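Local coordinates for protein lovastatin nonaketide synthase, polyketide synthase component (Aspergillus terreus, PDB 7CPX) that builds the nonaketide chain of lovastatin from malonyl units through repeated condensation, methylation and reduction, leaving dihydromonacolin L on its carrier domain, at residues C314-A319 with T416-L421; A294-T299 with A336-G341; V269-G274 with A301-D306; M234-A239 with L393-I398. The protein carries 2 engineered substitutions. All blocks are in the same frame, centred on the assembly; numbering follows the deposited sequence.

All four contacts lie within the ketosynthase, which has a thiolase-type fold, and together they show how helices and loops are packed against and around one mixed sheet. Along the chain interaction 3 closes before interaction 1 opens, interaction 2 alternates with both, and interaction 4 spans interactions 2 and 3. Interactions 2 and 3 share helix 289-302 and have centres about 12 Å apart. Interaction 1 lies about 16 Å from each of them, centre to centre, and meets interaction 2 through Phe317, Cys314 and Phe339. Interaction 4 touches interaction 1 where Met234 meets Ala319, one residue before His320, a predicted catalytic residue, so packing is continuous from the sheet to loops beside the probable active site.

Interaction 1. Residues C314-A319 with T416-L421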
loop_
_atom_site.group_PDB
_atom_site.type_symbol
_atom_site.label_atom_id
_atom_site.label_comp_id
_atom_site.label_asym_id
_atom_site.label_seq_id
_atom_site.Cartn_x
_atom_site.Cartn_y
_atom_site.Cartn_z
ATOM N N CYS A 314 44.200 -19.841 35.858
ATOM C CA CYS A 314 43.400 -20.694 34.990
ATOM C C CYS A 314 44.187 -21.012 33.726
ATOM O O CYS A 314 44.697 -20.105 33.060
ATOM C CB CYS A 314 42.074 -20.023 34.632
ATOM S SG CYS A 314 42.247 -18.415 33.834
ATOM N N GLN A 315 44.284 -22.300 33.403
ATOM C CA GLN A 315 45.039 -22.731 32.234
ATOM C C GLN A 315 44.289 -22.478 30.936
ATOM O O GLN A 315 44.919 -22.406 29.875
ATOM C CB GLN A 315 45.380 -24.216 32.350
ATOM C CG GLN A 315 46.125 -24.580 33.626
ATOM C CD GLN A 315 45.198 -24.766 34.812
ATOM O OE1 GLN A 315 44.244 -25.541 34.754
ATOM N NE2 GLN A 315 45.465 -24.041 35.892
ATOM N N PHE A 316 42.969 -22.345 30.997
ATOM C CA PHE A 316 42.151 -22.015 29.844
ATOM C C PHE A 316 41.299 -20.803 30.179
ATOM O O PHE A 316 40.934 -20.582 31.337
ATOM C CB PHE A 316 41.262 -23.196 29.432
ATOM C CG PHE A 316 40.341 -22.895 28.286
ATOM C CD1 PHE A 316 40.842 -22.514 27.056
ATOM C CD2 PHE A 316 38.972 -23.006 28.438
ATOM C CE1 PHE A 316 39.995 -22.239 26.000
ATOM C CE2 PHE A 316 38.119 -22.736 27.389
ATOM C CZ PHE A 316 38.629 -22.351 26.167
ATOM N N PHE A 317 40.995 -20.006 29.159
ATOM C CA PHE A 317 40.239 -18.769 29.346
ATOM C C PHE A 317 39.258 -18.639 28.187
ATOM O O PHE A 317 39.641 -18.232 27.088
ATOM C CB PHE A 317 41.166 -17.565 29.422
ATOM C CG PHE A 317 40.500 -16.318 29.919
ATOM C CD1 PHE A 317 39.711 -15.555 29.081
ATOM C CD2 PHE A 317 40.666 -15.908 31.226
ATOM C CE1 PHE A 317 39.098 -14.409 29.540
ATOM C CE2 PHE A 317 40.054 -14.767 31.694
ATOM C CZ PHE A 317 39.271 -14.014 30.851
ATOM N N GLU A 318 37.997 -18.979 28.436
ATOM C CA GLU A 318 36.975 -18.783 27.421
ATOM C C GLU A 318 36.707 -17.294 27.290
ATOM O O GLU A 318 35.888 -16.727 28.021
ATOM C CB GLU A 318 35.698 -19.549 27.766
ATOM C CG GLU A 318 34.841 -19.889 26.557
ATOM C CD GLU A 318 34.152 -18.680 25.953
ATOM O OE1 GLU A 318 33.976 -17.670 26.664
ATOM O OE2 GLU A 318 33.772 -18.744 24.766
ATOM N N ALA A 319 37.412 -16.655 26.368
ATOM C CA ALA A 319 37.303 -15.222 26.182
ATOM C C ALA A 319 35.997 -14.864 25.486
ATOM O O ALA A 319 35.377 -15.684 24.803
ATOM C CB ALA A 319 38.488 -14.702 25.371
ATOM N N THR A 416 43.806 -29.426 22.294
ATOM C CA THR A 416 45.040 -29.530 23.055
ATOM C C THR A 416 44.768 -30.119 24.431
ATOM O O THR A 416 43.814 -29.728 25.111
ATOM C CB THR A 416 45.699 -28.158 23.203
ATOM O OG1 THR A 416 45.867 -27.563 21.911
ATOM C CG2 THR A 416 47.053 -28.286 23.877
ATOM N N GLN A 417 45.613 -31.062 24.835
ATOM C CA GLN A 417 45.515 -31.629 26.170
ATOM C C GLN A 417 45.808 -30.559 27.213
ATOM O O GLN A 417 46.566 -29.615 26.973
ATOM C CB GLN A 417 46.482 -32.800 26.325
ATOM C CG GLN A 417 46.388 -33.508 27.665
ATOM C CD GLN A 417 47.289 -34.724 27.744
ATOM O OE1 GLN A 417 47.995 -35.051 26.792
ATOM N NE2 GLN A 417 47.268 -35.401 28.887
ATOM N N TRP A 418 45.197 -30.712 28.379
ATOM C CA TRP A 418 45.314 -29.688 29.403
ATOM C C TRP A 418 46.770 -29.558 29.848
ATOM O O TRP A 418 47.475 -30.568 29.969
ATOM C CB TRP A 418 44.428 -30.020 30.602
ATOM C CG TRP A 418 43.940 -28.809 31.322
ATOM C CD1 TRP A 418 44.528 -28.195 32.386
ATOM C CD2 TRP A 418 42.760 -28.056 31.026
ATOM N NE1 TRP A 418 43.785 -27.108 32.775
ATOM C CE2 TRP A 418 42.694 -27.001 31.955
ATOM C CE3 TRP A 418 41.752 -28.174 30.068
ATOM C CZ2 TRP A 418 41.660 -26.070 31.953
ATOM C CZ3 TRP A 418 40.728 -27.251 30.068
ATOM C CH2 TRP A 418 40.689 -26.212 31.003
ATOM N N PRO A 419 47.254 -28.341 30.100
ATOM C CA PRO A 419 48.631 -28.187 30.576
ATOM C C PRO A 419 48.849 -28.894 31.904
ATOM O O PRO A 419 47.931 -29.050 32.712
ATOM C CB PRO A 419 48.792 -26.670 30.719
ATOM C CG PRO A 419 47.789 -26.096 29.796
ATOM C CD PRO A 419 46.630 -27.041 29.807
ATOM N N ALA A 420 50.088 -29.330 32.116
ATOM C CA ALA A 420 50.436 -30.018 33.351
ATOM C C ALA A 420 50.124 -29.137 34.553
ATOM O O ALA A 420 50.326 -27.920 34.524
ATOM C CB ALA A 420 51.916 -30.396 33.343
ATOM N N LEU A 421 49.625 -29.763 35.615
ATOM C CA LEU A 421 49.206 -29.058 36.812
ATOM C C LEU A 421 49.917 -29.615 38.039
ATOM O O LEU A 421 50.333 -30.778 38.045
ATOM C CB LEU A 421 47.694 -29.178 37.024
ATOM C CG LEU A 421 46.814 -28.817 35.831
ATOM C CD1 LEU A 421 45.355 -29.041 36.169
ATOM C CD2 LEU A 421 47.044 -27.383 35.414
#
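Gln315 and Trp418 provide the polar half of this contact through a single, nearly straight hydrogen bond. Trp418 NE1 donates to Gln315 OE1 over 2.6 Å, with an N-H...O angle of 176°. The acceptor lies in the indole plane and the N-H meets a lone pair of the amide oxygen, although the two flat groups are turned 70° against each other. A bend at chi2 (82°) folds the glutamine chain round and brings its amide to the edge of the indole.

Carbon contacts flank the bond. Leu421 CD2 packs on the glutamine amide, 3.3 Å from Gln315 CD, while Pro419 CG sits 4.0 Å from Gln315 CB, nearer the backbone. Further along the indole, at its benzo end, Phe316 CB meets Trp418 CH2 at 3.4 Å. The phenyl ring itself leads away from the 416-421 segment.

These contacts join the start of strand 316-318, in the central mixed sheet of the ketosynthase, to the residues that follow strand 416-417, which pairs with strand 388-389. The backbone N-H of Arg428 is a second donor to Gln315 OE1. With two N-H groups gripping one oxygen, the amide is probably held in a fixed rotation, and the indole N-H of the buried Trp418 has its acceptor amid largely apolar neighbours.

Interaction 2. Residues A294-T299 with A336-G341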
loop_
_atom_site.group_PDB
_atom_site.type_symbol
_atom_site.label_atom_id
_atom_site.label_comp_id
_atom_site.label_asym_id
_atom_site.label_seq_id
_atom_site.Cartn_x
_atom_site.Cartn_y
_atom_site.Cartn_z
ATOM N N ALA A 294 40.188 -5.607 36.064
ATOM C CA ALA A 294 39.740 -5.493 37.446
ATOM C C ALA A 294 38.718 -6.570 37.773
ATOM O O ALA A 294 38.724 -7.129 38.873
ATOM C CB ALA A 294 39.154 -4.103 37.695
ATOM N N LEU A 295 37.831 -6.874 36.825
ATOM C CA LEU A 295 36.851 -7.934 37.032
ATOM C C LEU A 295 37.539 -9.267 37.278
ATOM O O LEU A 295 37.191 -9.997 38.210
ATOM C CB LEU A 295 35.930 -8.032 35.817
ATOM C CG LEU A 295 35.094 -9.306 35.690
ATOM C CD1 LEU A 295 34.227 -9.503 36.913
ATOM C CD2 LEU A 295 34.239 -9.257 34.438
ATOM N N ILE A 296 38.519 -9.602 36.440
ATOM C CA ILE A 296 39.211 -10.878 36.582
ATOM C C ILE A 296 39.939 -10.934 37.918
ATOM O O ILE A 296 39.863 -11.931 38.649
ATOM C CB ILE A 296 40.175 -11.099 35.404
ATOM C CG1 ILE A 296 39.388 -11.196 34.097
ATOM C CG2 ILE A 296 40.988 -12.360 35.622
ATOM C CD1 ILE A 296 40.242 -11.096 32.861
ATOM N N LYS A 297 40.654 -9.860 38.259
ATOM C CA LYS A 297 41.401 -9.847 39.511
ATOM C C LYS A 297 40.469 -9.976 40.709
ATOM O O LYS A 297 40.747 -10.742 41.639
ATOM C CB LYS A 297 42.230 -8.567 39.611
ATOM C CG LYS A 297 43.372 -8.497 38.612
ATOM C CD LYS A 297 44.172 -7.216 38.770
ATOM C CE LYS A 297 45.398 -7.212 37.873
ATOM N NZ LYS A 297 46.209 -5.976 38.042
ATOM N N ALA A 298 39.356 -9.241 40.702
ATOM C CA ALA A 298 38.416 -9.305 41.814
ATOM C C ALA A 298 37.774 -10.681 41.911
ATOM O O ALA A 298 37.566 -11.196 43.014
ATOM C CB ALA A 298 37.345 -8.228 41.656
ATOM N N THR A 299 37.442 -11.286 40.771
ATOM C CA THR A 299 36.846 -12.615 40.791
ATOM C C THR A 299 37.815 -13.636 41.369
ATOM O O THR A 299 37.425 -14.488 42.174
ATOM C CB THR A 299 36.423 -13.020 39.380
ATOM O OG1 THR A 299 35.635 -11.975 38.795
ATOM C CG2 THR A 299 35.607 -14.299 39.413
ATOM N N ALA A 336 45.882 -10.263 29.597
ATOM C CA ALA A 336 47.322 -10.231 29.812
ATOM C C ALA A 336 47.671 -9.489 31.095
ATOM O O ALA A 336 48.518 -9.944 31.873
ATOM C CB ALA A 336 48.016 -9.583 28.615
ATOM N N THR A 337 47.026 -8.350 31.340
ATOM C CA THR A 337 47.329 -7.556 32.521
ATOM C C THR A 337 46.771 -8.168 33.797
ATOM O O THR A 337 47.261 -7.849 34.885
ATOM C CB THR A 337 46.783 -6.136 32.356
ATOM O OG1 THR A 337 45.376 -6.191 32.087
ATOM C CG2 THR A 337 47.487 -5.427 31.214
ATOM N N ALA A 338 45.763 -9.034 33.691
ATOM C CA ALA A 338 45.234 -9.695 34.877
ATOM C C ALA A 338 46.074 -10.909 35.246
ATOM O O ALA A 338 46.425 -11.097 36.416
ATOM C CB ALA A 338 43.778 -10.103 34.643
ATOM N N PHE A 339 46.411 -11.738 34.260
ATOM C CA PHE A 339 47.213 -12.928 34.503
ATOM C C PHE A 339 48.705 -12.685 34.338
ATOM O O PHE A 339 49.501 -13.557 34.700
ATOM C CB PHE A 339 46.781 -14.053 33.562
ATOM C CG PHE A 339 45.337 -14.423 33.695
ATOM C CD1 PHE A 339 44.893 -15.159 34.775
ATOM C CD2 PHE A 339 44.423 -14.033 32.738
ATOM C CE1 PHE A 339 43.565 -15.497 34.901
ATOM C CE2 PHE A 339 43.094 -14.368 32.854
ATOM C CZ PHE A 339 42.662 -15.102 33.937
ATOM N N PHE A 340 49.099 -11.535 33.803
ATOM C CA PHE A 340 50.503 -11.228 33.572
ATOM C C PHE A 340 50.691 -9.725 33.743
ATOM O O PHE A 340 49.832 -9.034 34.295
ATOM C CB PHE A 340 50.945 -11.721 32.186
ATOM C CG PHE A 340 50.618 -13.164 31.924
ATOM C CD1 PHE A 340 51.479 -14.168 32.325
ATOM C CD2 PHE A 340 49.441 -13.514 31.289
ATOM C CE1 PHE A 340 51.177 -15.495 32.090
ATOM C CE2 PHE A 340 49.131 -14.838 31.051
ATOM C CZ PHE A 340 50.001 -15.832 31.452
ATOM N N GLY A 341 51.822 -9.218 33.265
ATOM C CA GLY A 341 52.141 -7.819 33.465
ATOM C C GLY A 341 52.349 -7.457 34.918
ATOM O O GLY A 341 52.003 -6.346 35.330
#
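Ile296 and the pair Ala338 and Phe339 make the apolar centre of a helix-to-helix contact in which the small Ala338 is consistent with the close approach of the two backbones. The CA atoms of Lys297 and Ala338 are 6.0 Å apart. Ile296 CG2 does most of the touching: it stands anti to the backbone N of its own residue and meets Ala338 CB at 3.7 Å. The same methyl reaches the end of the Phe339 ring, 3.6 Å from CZ, and the two side chains cross at about a right angle.

Lys297 adds a mixed contact at the margin. Its chain, extended beyond CG, reaches across to the second helix, where CE lies 3.6 Å from Thr337 O. The ammonium group finds its partner in its own helix, in a salt bridge to Glu293.

Hydroxyl bonds within each helix form a third class. Thr299 OG1 donates to Leu295 O over 2.6 Å, from above the carbonyl plane, while Thr299 N reaches that oxygen from the opposite face. Thr337 OG1 is likewise turned back onto the preceding turn, bonding to Glu333 O.

Helix 327-339 is the connection of a beta-alpha-beta crossover between the parallel neighbours 316-318 and 356-358. Helix 289-302 lies beside it, with Leu295 and Thr299 facing strands 268-277 and 439-446. At their junction the Phe339 ring meets Tyr300 and Phe317, whose planes stand steeply to its own, and also packs on Leu356 of strand 356-358.

Interaction 3. Residues V269-G274 with A301-D306; sequences VIRETG and AQAGLD
Arg271 reaches Ala303 side-on, with two nitrogens of its guanidinium converging on one carbonyl oxygen. NE donates to Ala303 O over 2.8 Å, and NH2 to the same Ala303 O over 2.7 Å. The oxygen lies at the guanidinium edge, near its plane, whereas both donors come from one face of the carbonyl plane and are tilted some 26° from it. With chi1 at 176° and the chain extended to NE, the arginine stretches past Ala303 CB toward the chain that leaves the helix. Leu305 lies over one face of the guanidinium, CD2 being 3.3 Å from Arg271 NH1. That nitrogen also forms a salt bridge with Glu446, so the group is held at its edge and packed on a face.

The two neighbouring residues on the strand can both turn toward the helix end because Arg271 and Glu272 together face Ile444 of strand 439-446 in a classic beta bulge. The partner segment contains the C-terminal Schellman motif of helix 289-302: Gly304 adopts positive phi, and its N bonds back to Ala301 O at 3.0 Å.

Glu272 meets Gln302 in a different manner. The two side chains cross at about a right angle, their carboxylate and amide planes standing 88° apart. Gln302 NE2 donates to Glu272 OE2, in a bond whose modelled length is too short to be trusted, while OE1 of the same carboxylate pairs with Arg196 in a salt bridge. Between the two polar grips, Ala303 CB rests against Glu272 CB at 3.6 Å.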
loop_
_atom_site.group_PDB
_atom_site.type_symbol
_atom_site.label_atom_id
_atom_site.label_comp_id
_atom_site.label_asym_id
_atom_site.label_seq_id
_atom_site.Cartn_x
_atom_site.Cartn_y
_atom_site.Cartn_z
ATOM N N VAL A 269 32.655 -27.185 38.494
ATOM C CA VAL A 269 32.529 -26.385 39.704
ATOM C C VAL A 269 32.764 -24.931 39.328
ATOM O O VAL A 269 33.883 -24.545 38.975
ATOM C CB VAL A 269 33.515 -26.837 40.789
ATOM C CG1 VAL A 269 33.742 -25.725 41.795
ATOM C CG2 VAL A 269 33.004 -28.081 41.486
ATOM N N ILE A 270 31.716 -24.117 39.421
ATOM C CA ILE A 270 31.840 -22.670 39.296
ATOM C C ILE A 270 32.331 -22.162 40.649
ATOM O O ILE A 270 31.549 -21.984 41.586
ATOM C CB ILE A 270 30.522 -22.014 38.883
ATOM C CG1 ILE A 270 30.029 -22.617 37.567
ATOM C CG2 ILE A 270 30.702 -20.516 38.735
ATOM C CD1 ILE A 270 28.699 -22.077 37.109
ATOM N N ARG A 271 33.644 -21.958 40.757
ATOM C CA ARG A 271 34.230 -21.520 42.017
ATOM C C ARG A 271 33.817 -20.095 42.351
ATOM O O ARG A 271 33.512 -19.784 43.509
ATOM C CB ARG A 271 35.750 -21.637 41.938
ATOM C CG ARG A 271 36.489 -21.127 43.156
ATOM C CD ARG A 271 37.939 -21.570 43.121
ATOM N NE ARG A 271 38.686 -21.128 44.292
ATOM C CZ ARG A 271 39.854 -21.630 44.668
ATOM N NH1 ARG A 271 40.426 -22.621 44.004
ATOM N NH2 ARG A 271 40.461 -21.130 45.740
ATOM N N GLU A 272 33.800 -19.215 41.355
ATOM C CA GLU A 272 33.443 -17.823 41.572
ATOM C C GLU A 272 32.988 -17.226 40.251
ATOM O O GLU A 272 33.456 -17.624 39.182
ATOM C CB GLU A 272 34.622 -17.029 42.143
ATOM C CG GLU A 272 34.292 -15.597 42.524
ATOM C CD GLU A 272 33.302 -15.509 43.666
ATOM O OE1 GLU A 272 33.027 -16.549 44.299
ATOM O OE2 GLU A 272 32.794 -14.399 43.930
ATOM N N THR A 273 32.073 -16.264 40.341
ATOM C CA THR A 273 31.531 -15.593 39.160
ATOM C C THR A 273 31.341 -14.121 39.509
ATOM O O THR A 273 30.315 -13.738 40.077
ATOM C CB THR A 273 30.222 -16.227 38.710
ATOM O OG1 THR A 273 30.396 -17.642 38.577
ATOM C CG2 THR A 273 29.788 -15.649 37.374
ATOM N N GLY A 274 32.330 -13.304 39.165
ATOM C CA GLY A 274 32.232 -11.877 39.368
ATOM C C GLY A 274 31.627 -11.179 38.165
ATOM O O GLY A 274 31.723 -11.650 37.035
ATOM N N ALA A 301 40.313 -12.987 43.421
ATOM C CA ALA A 301 40.463 -12.689 44.840
ATOM C C ALA A 301 39.292 -13.240 45.642
ATOM O O ALA A 301 39.482 -13.812 46.722
ATOM C CB ALA A 301 40.593 -11.181 45.049
ATOM N N GLN A 302 38.072 -13.077 45.128
ATOM C CA GLN A 302 36.899 -13.613 45.810
ATOM C C GLN A 302 36.966 -15.131 45.890
ATOM O O GLN A 302 36.554 -15.729 46.892
ATOM C CB GLN A 302 35.630 -13.168 45.087
ATOM C CG GLN A 302 35.376 -11.672 45.159
ATOM C CD GLN A 302 34.354 -11.187 44.144
ATOM O OE1 GLN A 302 34.328 -10.006 43.798
ATOM N NE2 GLN A 302 33.505 -12.091 43.665
ATOM N N ALA A 303 37.485 -15.771 44.843
ATOM C CA ALA A 303 37.656 -17.216 44.839
ATOM C C ALA A 303 38.770 -17.675 45.767
ATOM O O ALA A 303 38.928 -18.885 45.962
ATOM C CB ALA A 303 37.948 -17.705 43.420
ATOM N N GLY A 304 39.540 -16.753 46.337
ATOM C CA GLY A 304 40.709 -17.132 47.101
ATOM C C GLY A 304 41.893 -17.512 46.246
ATOM O O GLY A 304 42.780 -18.230 46.715
ATOM N N LEU A 305 41.928 -17.052 44.999
ATOM C CA LEU A 305 42.966 -17.406 44.042
ATOM C C LEU A 305 43.877 -16.210 43.810
ATOM O O LEU A 305 43.398 -15.101 43.550
ATOM C CB LEU A 305 42.347 -17.860 42.720
ATOM C CG LEU A 305 41.589 -19.185 42.765
ATOM C CD1 LEU A 305 40.874 -19.431 41.453
ATOM C CD2 LEU A 305 42.538 -20.327 43.070
ATOM N N ASP A 306 45.183 -16.437 43.904
ATOM C CA ASP A 306 46.162 -15.398 43.613
ATOM C C ASP A 306 46.394 -15.345 42.109
ATOM O O ASP A 306 46.838 -16.328 41.507
ATOM C CB ASP A 306 47.469 -15.669 44.353
ATOM C CG ASP A 306 47.291 -15.699 45.858
ATOM O OD1 ASP A 306 46.394 -14.992 46.366
ATOM O OD2 ASP A 306 48.047 -16.427 46.534
#

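Interaction 4. Residues M234-A239 with L393-I398; sequences MWDAGA and LLFDKI
Asp236 bonds to Lys397 where two irregular loops of the ketosynthase meet; a single beta bridge pairs Asp236 with Ile398, and an Asx turn begins the type I turn from Asp236 to Ala239. The tight part centres on the buried aspartate. Its carboxylate oxygen OD1 accepts from Lys397 N at 2.6 Å, almost in line with the C-O bond. Asp396 N reaches OD1 as well, at 2.9 Å, but from above the carboxylate plane. With CG anti to the backbone N (chi1 -171°), the group extends to the other loop and still leaves OD2 for Gly238 N. The backbone answers in the reverse direction, Ala237 N donating to Lys397 O over 2.8 Å.

On the inner side the Phe395 ring turns its edge, the positive rim of its C-H groups, to the carbonyl oxygens of Met234 and Trp235, and Ile398 CD1 packs on Trp235 CB at 4.2 Å, which is the apolar part. The Trp235 side chain lies about 7 Å from that of His320, a predicted active-site residue.

The outer side is looser and solvent-exposed, made by the side chains of Ala237, Asp396 and Lys397. There the lysine chain, bent at chi3, lies over the alanine, with Lys397 CE 3.5 Å from Ala237 CB.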
loop_
_atom_site.group_PDB
_atom_site.type_symbol
_atom_site.label_atom_id
_atom_site.label_comp_id
_atom_site.label_asym_id
_atom_site.label_seq_id
_atom_site.Cartn_x
_atom_site.Cartn_y
_atom_site.Cartn_z
ATOM N N MET A 234 37.831 -14.497 16.286
ATOM C CA MET A 234 38.401 -14.039 17.544
ATOM C C MET A 234 39.874 -13.693 17.372
ATOM O O MET A 234 40.667 -14.521 16.910
ATOM C CB MET A 234 38.228 -15.119 18.612
ATOM C CG MET A 234 38.991 -14.863 19.902
ATOM S SD MET A 234 38.798 -16.213 21.076
ATOM C CE MET A 234 40.037 -15.771 22.287
ATOM N N TRP A 235 40.236 -12.469 17.747
ATOM C CA TRP A 235 41.616 -11.998 17.811
ATOM C C TRP A 235 42.363 -12.163 16.493
ATOM O O TRP A 235 43.598 -12.095 16.475
ATOM C CB TRP A 235 42.393 -12.707 18.926
ATOM C CG TRP A 235 41.853 -12.472 20.308
ATOM C CD1 TRP A 235 40.648 -11.929 20.641
ATOM C CD2 TRP A 235 42.509 -12.772 21.545
ATOM N NE1 TRP A 235 40.511 -11.873 22.004
ATOM C CE2 TRP A 235 41.642 -12.386 22.583
ATOM C CE3 TRP A 235 43.746 -13.332 21.873
ATOM C CZ2 TRP A 235 41.971 -12.540 23.925
ATOM C CZ3 TRP A 235 44.070 -13.484 23.205
ATOM C CH2 TRP A 235 43.187 -13.090 24.214
ATOM N N ASP A 236 41.655 -12.372 15.389
ATOM C CA ASP A 236 42.293 -12.591 14.102
ATOM C C ASP A 236 42.396 -11.284 13.326
ATOM O O ASP A 236 41.642 -10.333 13.552
ATOM C CB ASP A 236 41.513 -13.620 13.285
ATOM C CG ASP A 236 42.251 -14.056 12.037
ATOM O OD1 ASP A 236 43.212 -14.844 12.156
ATOM O OD2 ASP A 236 41.870 -13.610 10.934
ATOM N N ALA A 237 43.351 -11.246 12.395
ATOM C CA ALA A 237 43.508 -10.073 11.545
ATOM C C ALA A 237 42.259 -9.801 10.721
ATOM O O ALA A 237 42.033 -8.655 10.316
ATOM C CB ALA A 237 44.713 -10.250 10.623
ATOM N N GLY A 238 41.444 -10.822 10.468
ATOM C CA GLY A 238 40.189 -10.664 9.769
ATOM C C GLY A 238 39.038 -10.226 10.640
ATOM O O GLY A 238 37.887 -10.250 10.196
ATOM N N ALA A 239 39.315 -9.830 11.882
ATOM C CA ALA A 239 38.279 -9.373 12.798
ATOM C C ALA A 239 37.494 -8.219 12.188
ATOM O O ALA A 239 38.043 -7.138 11.958
ATOM C CB ALA A 239 38.897 -8.948 14.130
ATOM N N LEU A 393 37.783 -22.350 15.737
ATOM C CA LEU A 393 37.682 -22.684 14.322
ATOM C C LEU A 393 38.277 -21.588 13.444
ATOM O O LEU A 393 38.961 -21.884 12.457
ATOM C CB LEU A 393 36.221 -22.940 13.955
ATOM C CG LEU A 393 35.945 -23.346 12.507
ATOM C CD1 LEU A 393 36.706 -24.612 12.146
ATOM C CD2 LEU A 393 34.453 -23.536 12.284
ATOM N N LEU A 394 38.040 -20.324 13.784
ATOM C CA LEU A 394 38.476 -19.191 12.968
ATOM C C LEU A 394 39.602 -18.459 13.693
ATOM O O LEU A 394 39.367 -17.519 14.453
ATOM C CB LEU A 394 37.314 -18.243 12.664
ATOM C CG LEU A 394 36.189 -18.751 11.758
ATOM C CD1 LEU A 394 36.743 -19.526 10.568
ATOM C CD2 LEU A 394 35.197 -19.596 12.538
ATOM N N PHE A 395 40.836 -18.902 13.450
ATOM C CA PHE A 395 42.019 -18.173 13.902
ATOM C C PHE A 395 43.168 -18.568 12.980
ATOM O O PHE A 395 43.747 -19.647 13.135
ATOM C CB PHE A 395 42.341 -18.473 15.359
ATOM C CG PHE A 395 43.581 -17.787 15.855
ATOM C CD1 PHE A 395 43.572 -16.432 16.136
ATOM C CD2 PHE A 395 44.755 -18.495 16.038
ATOM C CE1 PHE A 395 44.710 -15.796 16.589
ATOM C CE2 PHE A 395 45.897 -17.865 16.493
ATOM C CZ PHE A 395 45.875 -16.513 16.769
ATOM N N ASP A 396 43.487 -17.693 12.027
ATOM C CA ASP A 396 44.553 -17.937 11.068
ATOM C C ASP A 396 45.757 -17.031 11.258
ATOM O O ASP A 396 46.887 -17.473 11.039
ATOM C CB ASP A 396 44.027 -17.763 9.638
ATOM C CG ASP A 396 42.836 -18.654 9.345
ATOM O OD1 ASP A 396 42.759 -19.755 9.929
ATOM O OD2 ASP A 396 41.976 -18.252 8.534
ATOM N N LYS A 397 45.544 -15.781 11.661
ATOM C CA LYS A 397 46.635 -14.840 11.870
ATOM C C LYS A 397 46.263 -13.914 13.014
ATOM O O LYS A 397 45.188 -13.307 12.997
ATOM C CB LYS A 397 46.922 -14.035 10.599
ATOM C CG LYS A 397 48.042 -13.018 10.747
ATOM C CD LYS A 397 48.445 -12.425 9.404
ATOM C CE LYS A 397 47.311 -11.634 8.767
ATOM N NZ LYS A 397 47.706 -11.051 7.455
ATOM N N ILE A 398 47.153 -13.807 14.001
ATOM C CA ILE A 398 46.877 -12.968 15.158
ATOM C C ILE A 398 46.693 -11.527 14.710
ATOM O O ILE A 398 47.456 -11.003 13.889
ATOM C CB ILE A 398 48.009 -13.090 16.191
ATOM C CG1 ILE A 398 47.624 -12.393 17.498
ATOM C CG2 ILE A 398 49.296 -12.494 15.645
ATOM C CD1 ILE A 398 46.473 -13.050 18.219
#